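Local coordinates for VgrG protein (Vibrio cholerae, PDB 4DTH), which probably cross-links actin as the toxin domain of a VgrG protein, and binds ATP and magnesium ions, at residues A131-E136 with F140-T145. Residues are numbered along the deposited sequence; the frame is centred on the assembly and turned at random.
With SO4 (sulfate ion), chain H.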
ATOM      1  N   ALA A 131      -7.253 -19.879  16.800  1.00 23.29           N
ATOM      2  CA  ALA A 131      -8.207 -20.882  16.345  1.00 23.28           C
ATOM      3  C   ALA A 131      -9.314 -20.208  15.525  1.00 25.10           C
ATOM      4  O   ALA A 131      -9.725 -19.090  15.858  1.00 23.48           O
ATOM      5  CB  ALA A 131      -8.818 -21.616  17.532  1.00 24.30           C
ATOM      6  N   PRO A 132      -9.818 -20.894  14.465  1.00 24.52           N
ATOM      7  CA  PRO A 132     -10.936 -20.316  13.704  1.00 25.14           C
ATOM      8  C   PRO A 132     -12.213 -20.396  14.539  1.00 30.07           C
ATOM      9  O   PRO A 132     -12.688 -21.491  14.875  1.00 32.56           O
ATOM     10  CB  PRO A 132     -11.000 -21.155  12.425  1.00 27.59           C
ATOM     11  CG  PRO A 132     -10.227 -22.362  12.689  1.00 31.90           C
ATOM     12  CD  PRO A 132      -9.439 -22.227  13.947  1.00 26.88           C
ATOM     13  N   ILE A 133     -12.664 -19.242  15.022  1.00 24.96           N
ATOM     14  CA  ILE A 133     -13.826 -19.137  15.897  1.00 24.90           C
ATOM     15  C   ILE A 133     -14.763 -18.054  15.394  1.00 28.76           C
ATOM     16  O   ILE A 133     -14.382 -17.233  14.551  1.00 27.36           O
ATOM     17  CB  ILE A 133     -13.393 -18.853  17.386  1.00 27.98           C
ATOM     18  CG1 ILE A 133     -12.516 -17.576  17.525  1.00 28.38           C
ATOM     19  CG2 ILE A 133     -12.708 -20.059  18.027  1.00 28.71           C
ATOM     20  CD1 ILE A 133     -13.277 -16.307  17.772  1.00 31.46           C
ATOM     21  N   GLN A 134     -15.956 -18.013  15.997  1.00 26.07           N
ATOM     22  CA  GLN A 134     -16.935 -16.981  15.737  1.00 26.18           C
ATOM     23  C   GLN A 134     -16.965 -16.130  16.992  1.00 29.70           C
ATOM     24  O   GLN A 134     -16.897 -16.680  18.100  1.00 29.99           O
ATOM     25  CB  GLN A 134     -18.312 -17.603  15.453  1.00 27.93           C
ATOM     26  CG  GLN A 134     -19.344 -16.603  14.964  1.00 41.21           C
ATOM     27  CD  GLN A 134     -20.625 -17.302  14.619  1.00 54.41           C
ATOM     28  OE1 GLN A 134     -21.516 -17.452  15.457  1.00 49.36           O
ATOM     29  NE2 GLN A 134     -20.725 -17.788  13.392  1.00 47.54           N
ATOM     30  N   SER A 135     -17.057 -14.801  16.834  1.00 26.03           N
ATOM     31  CA  SER A 135     -17.147 -13.845  17.943  1.00 25.89           C
ATOM     32  C   SER A 135     -18.364 -14.178  18.815  1.00 32.41           C
ATOM     33  O   SER A 135     -19.329 -14.778  18.322  1.00 30.96           O
ATOM     34  CB  SER A 135     -17.275 -12.422  17.416  1.00 28.90           C
ATOM     35  OG  SER A 135     -18.512 -12.209  16.760  1.00 32.45           O
ATOM     36  N   GLU A 136     -18.323 -13.771  20.096  1.00 32.12           N
ATOM     37  CA  GLU A 136     -19.392 -14.023  21.068  1.00 33.66           C
ATOM     38  C   GLU A 136     -20.755 -13.498  20.603  1.00 37.49           C
ATOM     39  O   GLU A 136     -21.762 -14.190  20.771  1.00 36.87           O
ATOM     40  CB  GLU A 136     -19.017 -13.433  22.438  1.00 35.72           C
ATOM     41  CG  GLU A 136     -19.557 -14.224  23.617  1.00 52.29           C
ATOM     42  CD  GLU A 136     -19.206 -15.702  23.651  1.00 81.10           C
ATOM     43  OE1 GLU A 136     -18.024 -16.053  23.422  1.00 78.38           O
ATOM     44  OE2 GLU A 136     -20.126 -16.513  23.902  1.00 80.09           O
ATOM     45  N   PHE A 140     -18.568 -11.608  13.852  1.00 24.25           N
ATOM     46  CA  PHE A 140     -17.309 -11.887  13.167  1.00 22.57           C
ATOM     47  C   PHE A 140     -16.818 -13.311  13.264  1.00 26.16           C
ATOM     48  O   PHE A 140     -17.039 -13.989  14.270  1.00 25.71           O
ATOM     49  CB  PHE A 140     -16.218 -10.912  13.662  1.00 23.39           C
ATOM     50  CG  PHE A 140     -16.686  -9.479  13.771  1.00 23.57           C
ATOM     51  CD1 PHE A 140     -17.108  -8.779  12.643  1.00 24.96           C
ATOM     52  CD2 PHE A 140     -16.717  -8.833  15.001  1.00 24.31           C
ATOM     53  CE1 PHE A 140     -17.573  -7.465  12.748  1.00 25.27           C
ATOM     54  CE2 PHE A 140     -17.159  -7.508  15.102  1.00 26.66           C
ATOM     55  CZ  PHE A 140     -17.570  -6.829  13.970  1.00 24.60           C
ATOM     56  N   VAL A 141     -16.145 -13.763  12.204  1.00 22.06           N
ATOM     57  CA  VAL A 141     -15.619 -15.121  12.081  1.00 21.98           C
ATOM     58  C   VAL A 141     -14.150 -15.072  11.672  1.00 24.71           C
ATOM     59  O   VAL A 141     -13.805 -14.395  10.701  1.00 23.54           O
ATOM     60  CB  VAL A 141     -16.450 -15.965  11.061  1.00 26.25           C
ATOM     61  CG1 VAL A 141     -15.826 -17.340  10.829  1.00 26.23           C
ATOM     62  CG2 VAL A 141     -17.910 -16.103  11.485  1.00 26.20           C
ATOM     63  N   ILE A 142     -13.295 -15.802  12.406  1.00 21.26           N
ATOM     64  CA  ILE A 142     -11.882 -15.942  12.069  1.00 20.74           C
ATOM     65  C   ILE A 142     -11.748 -17.207  11.242  1.00 25.31           C
ATOM     66  O   ILE A 142     -12.251 -18.259  11.638  1.00 25.96           O
ATOM     67  CB  ILE A 142     -10.953 -16.052  13.326  1.00 22.80           C
ATOM     68  CG1 ILE A 142     -11.017 -14.799  14.213  1.00 22.23           C
ATOM     69  CG2 ILE A 142      -9.504 -16.350  12.911  1.00 23.77           C
ATOM     70  CD1 ILE A 142     -10.355 -14.996  15.655  1.00 23.38           C
ATOM     71  N   GLU A 143     -11.038 -17.110  10.125  1.00 22.46           N
ATOM     72  CA  GLU A 143     -10.687 -18.244   9.284  1.00 22.88           C
ATOM     73  C   GLU A 143      -9.160 -18.300   9.315  1.00 25.88           C
ATOM     74  O   GLU A 143      -8.514 -17.258   9.182  1.00 24.50           O
ATOM     75  CB  GLU A 143     -11.175 -18.047   7.841  1.00 24.57           C
ATOM     76  CG  GLU A 143     -12.684 -18.118   7.679  1.00 33.09           C
ATOM     77  CD  GLU A 143     -13.302 -19.505   7.665  1.00 53.13           C
ATOM     78  OE1 GLU A 143     -14.551 -19.582   7.680  1.00 49.26           O
ATOM     79  OE2 GLU A 143     -12.554 -20.511   7.642  1.00 42.05           O
ATOM     80  N   ILE A 144      -8.586 -19.490   9.542  1.00 22.90           N
ATOM     81  CA  ILE A 144      -7.131 -19.681   9.584  1.00 22.46           C
ATOM     82  C   ILE A 144      -6.693 -20.378   8.302  1.00 27.96           C
ATOM     83  O   ILE A 144      -7.123 -21.501   8.035  1.00 28.48           O
ATOM     84  CB  ILE A 144      -6.670 -20.443  10.873  1.00 25.38           C
ATOM     85  CG1 ILE A 144      -7.015 -19.656  12.168  1.00 25.44           C
ATOM     86  CG2 ILE A 144      -5.174 -20.837  10.811  1.00 26.00           C
ATOM     87  CD1 ILE A 144      -6.395 -18.229  12.279  1.00 25.55           C
ATOM     88  N   THR A 145      -5.836 -19.721   7.521  1.00 25.07           N
ATOM     89  CA  THR A 145      -5.353 -20.269   6.245  1.00 25.53           C
ATOM     90  C   THR A 145      -3.983 -20.910   6.361  1.00 31.19           C
ATOM     91  O   THR A 145      -3.635 -21.757   5.538  1.00 31.62           O
ATOM     92  CB  THR A 145      -5.487 -19.251   5.131  1.00 33.23           C
ATOM     93  OG1 THR A 145      -4.693 -18.121   5.468  1.00 30.67           O
ATOM     94  CG2 THR A 145      -6.943 -18.846   4.902  1.00 33.06           C
TER
HETATM   95  S   SO4 H 407     -14.669 -13.737  21.618  1.00 43.38           S
HETATM   96  O1  SO4 H 407     -14.957 -14.187  22.976  1.00 43.81           O
HETATM   97  O2  SO4 H 407     -13.337 -13.094  21.571  1.00 43.92           O
HETATM   98  O3  SO4 H 407     -14.663 -14.895  20.727  1.00 43.88           O
HETATM   99  O4  SO4 H 407     -15.699 -12.762  21.199  1.00 40.18           O
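Two groups grip Ser135 OG: the backbone N of Phe140 donates a hydrogen bond to it across the turn, 3.0 Å and almost straight at 173°, and Asp137 OD1 forms a second one within the turn itself. With chi1 at 68° the hydroxyl sits between the backbone N and carbonyl carbon of its own residue, which turns OG to Phe140 N. Separately, the backbone N of Ser135 bonds to Phe140 O at 2.7 Å. The next link along is Ile142 N to Ile133 O, 2.8 Å. Between these two backbone bonds Gln134 pairs with Val141 in a single antiparallel bridge, and CA-H...O contacts supplement it: Gln134 CA lies 3.3 Å from Phe140 O, while Val141 CA approaches Ile133 O. The arrangement is a short hairpin-like reversal in which 131-136 runs back along strand 140-144 without itself becoming a regular strand.

Side chains divide over two faces. On one, the extended Gln134 chain runs obliquely past Val141, whose CG2 meets both CG and NE2 of the glutamine at 3.8 Å. On the other, Ile133 and Ile142 run alongside each other in the same direction, their CD1 methyls 3.8 Å apart. Farther along, Ile144 CG1 meets Pro132 CD, the one side chain roughly perpendicular to the other. A sulfate, probably a relic of the crystallisation solution, accepts a hydrogen bond through O4 from Glu136 N (3.0 Å) and is also held by Trp113 and His117 of helix 101-124. That helix packs against Ile133, Ser135, Phe140 and Ile142, while strand 45-51 pairs antiparallel with 140-144, with Lys50 salt-bridged to Glu143.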